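Local coordinates for protein nitrophorin Cim l NP (Cimex lectularius, PDB 2IMQ) that uses a heme b group to carry nitric oxide and release it into the victim during feeding, causing vasodilation, at residues A[20-25]-A[264-269]; A[213-218]-A[244-249]; A[257-262]-A[275-280]. All coordinates share one frame; numbering follows the deposited sequence.

Contact 1: A[20-25]-A[264-269]. With HEM (protoporphyrin IX containing Fe), chain B.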
loop_
_atom_site.group_PDB
_atom_site.type_symbol
_atom_site.label_atom_id
_atom_site.label_comp_id
_atom_site.label_asym_id
_atom_site.label_seq_id
_atom_site.Cartn_x
_atom_site.Cartn_y
_atom_site.Cartn_z
ATOM N N ARG A 20 0.771 4.910 -16.656
ATOM C CA ARG A 20 1.914 5.695 -16.233
ATOM C C ARG A 20 1.665 6.493 -14.970
ATOM O O ARG A 20 0.539 6.844 -14.649
ATOM C CB ARG A 20 2.315 6.677 -17.330
ATOM C CG ARG A 20 1.337 7.782 -17.604
ATOM C CD ARG A 20 1.804 8.701 -18.690
ATOM N NE ARG A 20 0.816 9.709 -19.053
ATOM C CZ ARG A 20 0.964 10.581 -20.060
ATOM N NH1 ARG A 20 2.069 10.577 -20.806
ATOM N NH2 ARG A 20 0.009 11.467 -20.326
ATOM N N ALA A 21 2.719 6.781 -14.226
ATOM C CA ALA A 21 2.581 7.659 -13.087
ATOM C C ALA A 21 1.998 8.984 -13.515
ATOM O O ALA A 21 2.368 9.546 -14.582
ATOM C CB ALA A 21 3.902 7.882 -12.401
ATOM N N PRO A 22 1.109 9.537 -12.690
ATOM C CA PRO A 22 0.606 10.870 -12.942
ATOM C C PRO A 22 1.709 11.884 -12.712
ATOM O O PRO A 22 2.747 11.571 -12.131
ATOM C CB PRO A 22 -0.545 11.019 -11.938
ATOM C CG PRO A 22 -0.254 10.092 -10.891
ATOM C CD PRO A 22 0.539 8.960 -11.456
ATOM N N THR A 23 1.503 13.086 -13.214
ATOM C CA THR A 23 2.493 14.137 -13.087
ATOM C C THR A 23 2.148 15.041 -11.900
ATOM O O THR A 23 3.041 15.698 -11.381
ATOM C CB THR A 23 2.588 14.900 -14.440
ATOM O OG1 THR A 23 3.789 15.678 -14.502
ATOM C CG2 THR A 23 1.451 15.843 -14.652
ATOM N N ASN A 24 0.879 15.040 -11.454
ATOM C CA ASN A 24 0.446 15.778 -10.274
ATOM C C ASN A 24 0.526 14.875 -9.016
ATOM O O ASN A 24 -0.322 14.041 -8.788
ATOM C CB ASN A 24 -0.907 16.512 -10.508
ATOM C CG ASN A 24 -2.147 15.756 -10.074
ATOM O OD1 ASN A 24 -2.680 14.954 -10.821
ATOM N ND2 ASN A 24 -2.600 16.015 -8.827
ATOM N N LEU A 25 1.597 15.034 -8.253
ATOM C CA LEU A 25 2.001 14.026 -7.262
ATOM C C LEU A 25 1.809 14.488 -5.848
ATOM O O LEU A 25 1.760 13.683 -4.929
ATOM C CB LEU A 25 3.449 13.642 -7.497
ATOM C CG LEU A 25 3.826 12.960 -8.813
ATOM C CD1 LEU A 25 5.320 12.781 -8.862
ATOM C CD2 LEU A 25 3.111 11.622 -9.003
ATOM N N THR A 264 -10.183 10.141 -5.083
ATOM C CA THR A 264 -11.127 9.976 -6.176
ATOM C C THR A 264 -10.799 10.908 -7.364
ATOM O O THR A 264 -11.263 10.646 -8.465
ATOM C CB THR A 264 -12.571 10.122 -5.663
ATOM O OG1 THR A 264 -12.716 11.308 -4.904
ATOM C CG2 THR A 264 -12.893 8.957 -4.648
ATOM N N ASN A 265 -9.921 11.906 -7.175
ATOM C CA ASN A 265 -9.450 12.772 -8.304
ATOM C C ASN A 265 -8.523 12.094 -9.290
ATOM O O ASN A 265 -8.282 12.594 -10.384
ATOM C CB ASN A 265 -8.750 14.023 -7.754
ATOM C CG ASN A 265 -9.707 14.988 -7.138
ATOM O OD1 ASN A 265 -10.892 15.043 -7.534
ATOM N ND2 ASN A 265 -9.232 15.758 -6.169
ATOM N N TYR A 266 -7.935 10.962 -8.875
ATOM C CA TYR A 266 -7.159 10.142 -9.776
ATOM C C TYR A 266 -8.042 9.082 -10.404
ATOM O O TYR A 266 -8.109 7.942 -9.892
ATOM C CB TYR A 266 -5.960 9.518 -9.013
ATOM C CG TYR A 266 -4.970 10.551 -8.536
ATOM C CD1 TYR A 266 -5.089 11.148 -7.310
ATOM C CD2 TYR A 266 -3.925 10.970 -9.354
ATOM C CE1 TYR A 266 -4.196 12.122 -6.874
ATOM C CE2 TYR A 266 -3.011 11.935 -8.923
ATOM C CZ TYR A 266 -3.153 12.523 -7.699
ATOM O OH TYR A 266 -2.275 13.475 -7.218
ATOM N N LYS A 267 -8.739 9.454 -11.501
ATOM C CA LYS A 267 -9.722 8.582 -12.144
ATOM C C LYS A 267 -9.220 7.830 -13.340
ATOM O O LYS A 267 -9.998 7.161 -14.038
ATOM C CB LYS A 267 -10.947 9.378 -12.618
ATOM C CG LYS A 267 -11.602 10.171 -11.555
ATOM C CD LYS A 267 -12.881 10.844 -12.037
ATOM C CE LYS A 267 -13.233 11.987 -11.111
ATOM N NZ LYS A 267 -13.564 11.531 -9.726
ATOM N N GLN A 268 -7.930 7.906 -13.587
ATOM C CA GLN A 268 -7.358 7.429 -14.829
ATOM C C GLN A 268 -7.560 5.950 -14.998
ATOM O O GLN A 268 -7.445 5.410 -16.107
ATOM C CB GLN A 268 -5.842 7.691 -14.878
ATOM C CG GLN A 268 -5.450 9.154 -14.776
ATOM C CD GLN A 268 -4.923 9.532 -13.420
ATOM O OE1 GLN A 268 -3.807 9.999 -13.293
ATOM N NE2 GLN A 268 -5.709 9.330 -12.419
ATOM N N THR A 269 -7.834 5.227 -13.902
ATOM C CA THR A 269 -7.971 3.800 -14.067
ATOM C C THR A 269 -9.163 3.224 -13.285
ATOM O O THR A 269 -9.931 3.941 -12.714
ATOM C CB THR A 269 -6.653 3.108 -13.734
ATOM O OG1 THR A 269 -6.591 1.843 -14.380
ATOM C CG2 THR A 269 -6.493 2.780 -12.260
HETATM C CHA HEM B . 10.339 4.188 -10.517
HETATM C CHB HEM B . 5.846 5.312 -9.084
HETATM C CHC HEM B . 4.089 3.421 -13.146
HETATM C CHD HEM B . 8.444 2.005 -14.473
HETATM C C1A HEM B . 9.308 4.691 -9.778
HETATM C C2A HEM B . 9.411 5.399 -8.524
HETATM C C3A HEM B . 8.141 5.671 -8.128
HETATM C C4A HEM B . 7.231 5.180 -9.123
HETATM C CMA HEM B . 7.745 6.433 -6.877
HETATM C CAA HEM B . 10.698 5.788 -7.761
HETATM C CBA HEM B . 10.961 7.248 -8.221
HETATM C CGA HEM B . 12.255 7.791 -7.633
HETATM O O1A HEM B . 13.320 7.461 -8.153
HETATM O O2A HEM B . 12.219 8.610 -6.682
HETATM C C1B HEM B . 5.000 4.910 -10.069
HETATM C C2B HEM B . 3.570 5.101 -10.061
HETATM C C3B HEM B . 3.069 4.590 -11.179
HETATM C C4B HEM B . 4.173 4.067 -11.942
HETATM C CMB HEM B . 2.969 5.787 -8.885
HETATM C CAB HEM B . 1.623 4.516 -11.642
HETATM C CBB HEM B . 0.691 5.341 -11.144
HETATM C C1C HEM B . 5.081 2.893 -13.921
HETATM C C2C HEM B . 4.933 2.175 -15.161
HETATM C C3C HEM B . 6.163 1.847 -15.547
HETATM C C4C HEM B . 7.086 2.212 -14.519
HETATM C CMC HEM B . 3.651 2.019 -15.986
HETATM C CAC HEM B . 6.544 1.109 -16.823
HETATM C CBC HEM B . 6.085 -0.110 -17.099
HETATM C C1D HEM B . 9.327 2.422 -13.501
HETATM C C2D HEM B . 10.731 2.089 -13.499
HETATM C C3D HEM B . 11.317 2.781 -12.312
HETATM C C4D HEM B . 10.223 3.456 -11.662
HETATM C CMD HEM B . 11.481 1.246 -14.531
HETATM C CAD HEM B . 12.801 2.690 -11.918
HETATM C CBD HEM B . 13.563 3.470 -12.978
HETATM C CGD HEM B . 14.963 3.740 -12.523
HETATM O O1D HEM B . 15.714 4.382 -13.328
HETATM O O2D HEM B . 15.298 3.311 -11.381
HETATM N NA HEM B . 7.970 4.580 -10.142
HETATM N NB HEM B . 5.338 4.253 -11.220
HETATM N NC HEM B . 6.392 2.867 -13.549
HETATM N ND HEM B . 9.069 3.210 -12.386
HETATM FE FE HEM B . 7.212 3.846 -11.905
#
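Y266 reaches across to N24 and P22 and joins two loops of the DNase I-like beta-sandwich beside the heme pocket: segment 20-25, which follows strand 6-17, and segment 264-269, in the loop between strands 255-262 and 274-281. The phenol OH of Y266 donates to the carbonyl O of N24 at 2.6 Å, approaching 35° out of the carbonyl plane, while that oxygen lies at the edge of the ring. The side-chain amide of N24 runs in from the opposite direction with its plane 2° from that of the ring, and OD1 lies 3.6 Å from Y266 CE2. Against the same part of the ring comes P22, whose CG is 3.9 Å from Y266 CE2, the two side chains crossing at about a right angle. Q268 adds its amide oxygen, OE1 touching P22 CB at 3.7 Å; a bend at chi2 (104°) brings it there. W14 of strand 6-17 packs on both P22 and Q268. On its heme side the 20-25 loop meets the porphyrin directly, and A21 also touches C60, the proximal iron ligand. The methyl of A21 sits 3.6 Å from HEM C3B, and P22 CD lies 3.6 Å from the vinyl carbon HEM CBB.

Contact 2: A[213-218]-A[244-249]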
loop_
_atom_site.group_PDB
_atom_site.type_symbol
_atom_site.label_atom_id
_atom_site.label_comp_id
_atom_site.label_asym_id
_atom_site.label_seq_id
_atom_site.Cartn_x
_atom_site.Cartn_y
_atom_site.Cartn_z
ATOM N N TRP A 213 -2.801 -7.577 12.260
ATOM C CA TRP A 213 -2.669 -6.370 11.475
ATOM C C TRP A 213 -3.978 -5.628 11.516
ATOM O O TRP A 213 -5.063 -6.232 11.512
ATOM C CB TRP A 213 -2.280 -6.699 10.069
ATOM C CG TRP A 213 -0.882 -7.218 9.854
ATOM C CD1 TRP A 213 -0.449 -8.498 10.022
ATOM C CD2 TRP A 213 0.239 -6.463 9.417
ATOM N NE1 TRP A 213 0.890 -8.580 9.757
ATOM C CE2 TRP A 213 1.332 -7.333 9.362
ATOM C CE3 TRP A 213 0.418 -5.128 9.041
ATOM C CZ2 TRP A 213 2.575 -6.935 8.913
ATOM C CZ3 TRP A 213 1.647 -4.700 8.651
ATOM C CH2 TRP A 213 2.731 -5.595 8.550
ATOM N N THR A 214 -3.896 -4.312 11.551
ATOM C CA THR A 214 -5.095 -3.510 11.675
ATOM C C THR A 214 -5.238 -2.677 10.455
ATOM O O THR A 214 -4.280 -2.105 9.990
ATOM C CB THR A 214 -4.971 -2.630 12.913
ATOM O OG1 THR A 214 -4.715 -3.452 14.076
ATOM C CG2 THR A 214 -6.221 -1.839 13.177
ATOM N N GLU A 215 -6.470 -2.505 10.001
ATOM C CA GLU A 215 -6.761 -1.535 8.974
ATOM C C GLU A 215 -7.442 -0.316 9.632
ATOM O O GLU A 215 -8.293 -0.464 10.492
ATOM C CB GLU A 215 -7.725 -2.129 7.949
ATOM C CG GLU A 215 -7.922 -1.237 6.750
ATOM C CD GLU A 215 -8.762 -1.829 5.650
ATOM O OE1 GLU A 215 -9.501 -2.828 5.904
ATOM O OE2 GLU A 215 -8.661 -1.324 4.487
ATOM N N PRO A 216 -7.048 0.889 9.268
ATOM C CA PRO A 216 -7.805 2.042 9.769
ATOM C C PRO A 216 -9.270 1.934 9.359
ATOM O O PRO A 216 -9.615 1.230 8.396
ATOM C CB PRO A 216 -7.164 3.209 9.046
ATOM C CG PRO A 216 -5.817 2.762 8.718
ATOM C CD PRO A 216 -6.023 1.272 8.284
ATOM N N GLN A 217 -10.152 2.613 10.106
ATOM C CA GLN A 217 -11.566 2.627 9.702
ATOM C C GLN A 217 -11.761 3.160 8.283
ATOM O O GLN A 217 -11.234 4.175 7.892
ATOM C CB GLN A 217 -12.412 3.498 10.641
ATOM C CG GLN A 217 -13.862 3.588 10.206
ATOM C CD GLN A 217 -14.782 4.454 11.029
ATOM O OE1 GLN A 217 -16.021 4.312 10.881
ATOM N NE2 GLN A 217 -14.227 5.356 11.863
ATOM N N VAL A 218 -12.535 2.404 7.528
ATOM C CA VAL A 218 -12.862 2.750 6.162
ATOM C C VAL A 218 -14.182 3.508 6.151
ATOM O O VAL A 218 -15.180 3.006 6.590
ATOM C CB VAL A 218 -13.017 1.480 5.298
ATOM C CG1 VAL A 218 -13.491 1.808 3.930
ATOM C CG2 VAL A 218 -11.666 0.733 5.232
ATOM N N ARG A 244 -5.297 -1.333 0.051
ATOM C CA ARG A 244 -5.482 -1.298 1.462
ATOM C C ARG A 244 -4.194 -0.880 2.112
ATOM O O ARG A 244 -3.108 -1.067 1.580
ATOM C CB ARG A 244 -5.898 -2.686 2.036
ATOM C CG ARG A 244 -6.969 -3.402 1.240
ATOM C CD ARG A 244 -8.354 -2.772 1.276
ATOM N NE ARG A 244 -9.092 -3.105 2.466
ATOM C CZ ARG A 244 -9.922 -4.126 2.577
ATOM N NH1 ARG A 244 -10.168 -4.933 1.541
ATOM N NH2 ARG A 244 -10.495 -4.365 3.756
ATOM N N ALA A 245 -4.332 -0.343 3.319
ATOM C CA ALA A 245 -3.187 -0.103 4.220
ATOM C C ALA A 245 -3.439 -0.757 5.539
ATOM O O ALA A 245 -4.468 -0.507 6.178
ATOM C CB ALA A 245 -2.985 1.409 4.436
ATOM N N LEU A 246 -2.509 -1.600 5.943
ATOM C CA LEU A 246 -2.569 -2.290 7.220
ATOM C C LEU A 246 -1.344 -1.865 8.015
ATOM O O LEU A 246 -0.275 -1.574 7.480
ATOM C CB LEU A 246 -2.500 -3.806 7.043
ATOM C CG LEU A 246 -3.523 -4.408 6.150
ATOM C CD1 LEU A 246 -3.291 -5.916 6.077
ATOM C CD2 LEU A 246 -4.947 -4.052 6.572
ATOM N N TYR A 247 -1.503 -1.844 9.332
ATOM C CA TYR A 247 -0.404 -1.485 10.228
ATOM C C TYR A 247 -0.343 -2.367 11.438
ATOM O O TYR A 247 -1.339 -2.940 11.839
ATOM C CB TYR A 247 -0.536 -0.030 10.694
ATOM C CG TYR A 247 -1.716 0.312 11.547
ATOM C CD1 TYR A 247 -1.624 0.328 12.962
ATOM C CD2 TYR A 247 -2.930 0.619 11.014
ATOM C CE1 TYR A 247 -2.725 0.659 13.771
ATOM C CE2 TYR A 247 -4.006 0.978 11.818
ATOM C CZ TYR A 247 -3.919 0.983 13.175
ATOM O OH TYR A 247 -5.053 1.344 13.915
ATOM N N LYS A 248 0.854 -2.431 12.014
ATOM C CA LYS A 248 1.082 -3.224 13.213
ATOM C C LYS A 248 2.371 -2.737 13.820
ATOM O O LYS A 248 3.252 -2.255 13.130
ATOM C CB LYS A 248 1.270 -4.719 12.830
ATOM C CG LYS A 248 1.200 -5.760 13.909
ATOM C CD LYS A 248 1.241 -7.156 13.264
ATOM C CE LYS A 248 1.225 -8.192 14.358
ATOM N NZ LYS A 248 1.195 -9.532 13.867
ATOM N N SER A 249 2.526 -3.030 15.109
ATOM C CA SER A 249 3.810 -2.925 15.819
ATOM C C SER A 249 4.158 -4.261 16.392
ATOM O O SER A 249 3.316 -4.925 16.935
ATOM C CB SER A 249 3.736 -1.942 16.970
ATOM O OG SER A 249 4.974 -1.883 17.729
HETATM O O HOH W 1 -2.218 -3.909 14.312
#
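The indole of W213 carries the aliphatic chain of K248 on one face: K248 CD stands 3.8 Å from the centroid of the five-membered ring and 6° off its normal, a CH-pi contact. The backbone between L246 and Y247 passes the indole edge, and L246 CB approaches W213 CE3 obliquely. K248 crosses the indole at about a right angle, its chain extended after CG leaves anti to the backbone N (chi1 -166°), and its NZ goes on to S157 OG and D211 O. A second CH-pi contact is made on the phenol of Y247, where T214 CB lies over one face; the edge of that ring is turned to P216 N. T214 pairs with Y247 in a single antiparallel hydrogen-bonded bridge, which sets 213-218 against 243-248, an edge strand of the five-stranded sheet of the DNase I-like sandwich. The pair exchanges two N-H...O bonds of 2.9 Å between T214 N and Y247 O and between Y247 N and T214 O. A water accepts from T214 OG1 and donates to Y247 O. Further along, R244 grips E215 side-on in a salt bridge: NE binds OE2 at 2.7 Å and NH2 binds OE1 at 2.8 Å, both nearly straight. Both oxygens lie close to the guanidinium plane, and the carboxylate is turned 28° from it. Y260 OH also bonds to E215 OE2, and D199 takes R244 NH1, so both charged groups have further partners. P216 CD rests 3.2 Å from A245 O, a buried carbonyl with no polar partner in the model.

Contact 3: A[257-262]-A[275-280]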
loop_
_atom_site.group_PDB
_atom_site.type_symbol
_atom_site.label_atom_id
_atom_site.label_comp_id
_atom_site.label_asym_id
_atom_site.label_seq_id
_atom_site.Cartn_x
_atom_site.Cartn_y
_atom_site.Cartn_z
ATOM N N PRO A 257 -3.611 5.958 13.087
ATOM C CA PRO A 257 -4.037 6.517 11.835
ATOM C C PRO A 257 -4.671 7.902 12.045
ATOM O O PRO A 257 -5.482 8.107 12.942
ATOM C CB PRO A 257 -5.099 5.534 11.320
ATOM C CG PRO A 257 -5.038 4.412 12.209
ATOM C CD PRO A 257 -4.324 4.715 13.426
ATOM N N LEU A 258 -4.300 8.838 11.197
ATOM C CA LEU A 258 -4.883 10.166 11.149
ATOM C C LEU A 258 -5.967 10.300 10.128
ATOM O O LEU A 258 -6.976 10.972 10.365
ATOM C CB LEU A 258 -3.772 11.207 10.872
ATOM C CG LEU A 258 -2.548 11.079 11.779
ATOM C CD1 LEU A 258 -1.420 11.983 11.369
ATOM C CD2 LEU A 258 -2.957 11.280 13.252
ATOM N N SER A 259 -5.767 9.651 8.982
ATOM C CA SER A 259 -6.761 9.635 7.937
ATOM C C SER A 259 -6.467 8.463 7.015
ATOM O O SER A 259 -5.334 7.953 6.960
ATOM C CB SER A 259 -6.798 10.931 7.183
ATOM O OG SER A 259 -5.624 11.136 6.457
ATOM N N TYR A 260 -7.484 8.062 6.282
ATOM C CA TYR A 260 -7.452 6.918 5.363
ATOM C C TYR A 260 -8.514 7.204 4.342
ATOM O O TYR A 260 -9.676 7.292 4.682
ATOM C CB TYR A 260 -7.740 5.652 6.154
ATOM C CG TYR A 260 -7.606 4.336 5.445
ATOM C CD1 TYR A 260 -6.561 4.084 4.520
ATOM C CD2 TYR A 260 -8.470 3.290 5.726
ATOM C CE1 TYR A 260 -6.401 2.843 3.946
ATOM C CE2 TYR A 260 -8.285 2.033 5.152
ATOM C CZ TYR A 260 -7.262 1.812 4.255
ATOM O OH TYR A 260 -7.143 0.587 3.678
ATOM N N ASN A 261 -8.114 7.455 3.125
ATOM C CA ASN A 261 -9.020 7.854 2.087
ATOM C C ASN A 261 -8.591 7.388 0.731
ATOM O O ASN A 261 -7.411 7.410 0.413
ATOM C CB ASN A 261 -9.067 9.399 1.990
ATOM C CG ASN A 261 -9.554 10.092 3.238
ATOM O OD1 ASN A 261 -10.744 10.310 3.411
ATOM N ND2 ASN A 261 -8.641 10.513 4.078
ATOM N N SER A 262 -9.552 7.052 -0.121
ATOM C CA SER A 262 -9.304 6.947 -1.530
ATOM C C SER A 262 -9.188 8.363 -2.111
ATOM O O SER A 262 -9.782 9.300 -1.617
ATOM C CB SER A 262 -10.427 6.214 -2.234
ATOM O OG SER A 262 -11.662 6.860 -1.987
ATOM N N LEU A 275 -4.670 6.603 0.155
ATOM C CA LEU A 275 -3.707 7.329 0.918
ATOM C C LEU A 275 -3.989 7.212 2.413
ATOM O O LEU A 275 -5.118 7.511 2.858
ATOM C CB LEU A 275 -3.801 8.808 0.507
ATOM C CG LEU A 275 -2.976 9.808 1.285
ATOM C CD1 LEU A 275 -1.450 9.523 1.169
ATOM C CD2 LEU A 275 -3.278 11.171 0.808
ATOM N N ALA A 276 -3.001 6.781 3.173
ATOM C CA ALA A 276 -3.124 6.704 4.601
ATOM C C ALA A 276 -2.074 7.591 5.220
ATOM O O ALA A 276 -0.974 7.724 4.697
ATOM C CB ALA A 276 -2.994 5.268 5.139
ATOM N N LYS A 277 -2.426 8.150 6.347
ATOM C CA LYS A 277 -1.560 9.037 7.103
ATOM C C LYS A 277 -1.591 8.543 8.523
ATOM O O LYS A 277 -2.658 8.298 9.091
ATOM C CB LYS A 277 -2.002 10.516 7.042
ATOM C CG LYS A 277 -2.163 11.058 5.646
ATOM C CD LYS A 277 -2.625 12.522 5.644
ATOM C CE LYS A 277 -2.913 13.002 4.251
ATOM N NZ LYS A 277 -3.294 14.460 4.301
ATOM N N PHE A 278 -0.402 8.393 9.105
ATOM C CA PHE A 278 -0.256 7.871 10.475
ATOM C C PHE A 278 0.658 8.748 11.279
ATOM O O PHE A 278 1.573 9.348 10.731
ATOM C CB PHE A 278 0.400 6.490 10.439
ATOM C CG PHE A 278 -0.317 5.496 9.586
ATOM C CD1 PHE A 278 0.025 5.352 8.252
ATOM C CD2 PHE A 278 -1.247 4.644 10.141
ATOM C CE1 PHE A 278 -0.616 4.399 7.464
ATOM C CE2 PHE A 278 -1.865 3.647 9.312
ATOM C CZ PHE A 278 -1.552 3.596 7.989
ATOM N N ARG A 279 0.457 8.689 12.579
ATOM C CA ARG A 279 1.414 9.231 13.534
ATOM C C ARG A 279 1.883 8.077 14.418
ATOM O O ARG A 279 1.058 7.379 14.991
ATOM C CB ARG A 279 0.765 10.291 14.359
ATOM C CG ARG A 279 1.612 10.936 15.425
ATOM C CD ARG A 279 0.795 11.962 16.224
ATOM N NE ARG A 279 0.267 13.001 15.351
ATOM C CZ ARG A 279 -0.937 13.554 15.454
ATOM N NH1 ARG A 279 -1.799 13.160 16.395
ATOM N NH2 ARG A 279 -1.295 14.504 14.593
ATOM N N VAL A 280 3.189 7.839 14.444
ATOM C CA VAL A 280 3.767 6.799 15.285
ATOM C C VAL A 280 4.489 7.399 16.477
ATOM O O VAL A 280 5.069 8.483 16.359
ATOM C CB VAL A 280 4.687 5.847 14.475
ATOM C CG1 VAL A 280 3.969 5.343 13.233
ATOM C CG2 VAL A 280 5.972 6.455 14.104
HETATM O O HOH W 2 -5.692 10.099 3.884
HETATM O O HOH W 3 -5.898 13.887 5.643
#
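The carbonyl O of K277 is gripped by two successive amides, L258 N at 2.7 Å and, weakly, S259 N at 3.4 Å. With both residues facing K277, this is a classic beta bulge, and it shifts the register by one between the P257-F278 and S259-K277 pairs. Beyond it the pairing is regular: K277 N bonds to S259 O, and N261 and L275 form a hydrogen-bonded pair. The two strands, 255-262 and 274-281, make an antiparallel hairpin at one side of the six-stranded sheet of the DNase I-like sandwich, with 255-262 outermost. On the face bearing Y260, the ring carbon CD1 packs on A276 CB at 3.8 Å, and P257 meets F278 obliquely; strand 243-248 of the other sheet covers this side. The opposite face carries S259, N261 and K277 as well as L275. There S259 OG, set between its backbone N and carbonyl carbon (chi1 67°), lies 3.4 Å from K277 CD, whose extended chain carries NZ to E35. One water joins S259 OG, N261 ND2 and L275 O, and a second links S259 OG to K277 NZ. At the bulge L258 projects across to R279 and sets CD2 over the centre of one face of its guanidinium, 3.8 Å from R279 CZ.

From the N terminus, the loop after strand 6-17 supplies 20-25, which waits 238 residues for 264-269; contact 1 thus closes the longest loop. Contact 2 is nested inside it, closing a short loop of 25 residues between 213-218 and 244-249, on strand 243-248. Strand 255-262 comes next, and contact 3 closes after it with 275-280. Since 264-269 lies in the loop of that hairpin, contacts 1 and 3 cross along the chain. Contacts 2 and 3 follow in series yet meet in space: Y260 OH probably hydrogen-bonds to A245 N, joining the two sheets. Contact 1 lies by the heme, its centre about 24 Å from that of contact 2.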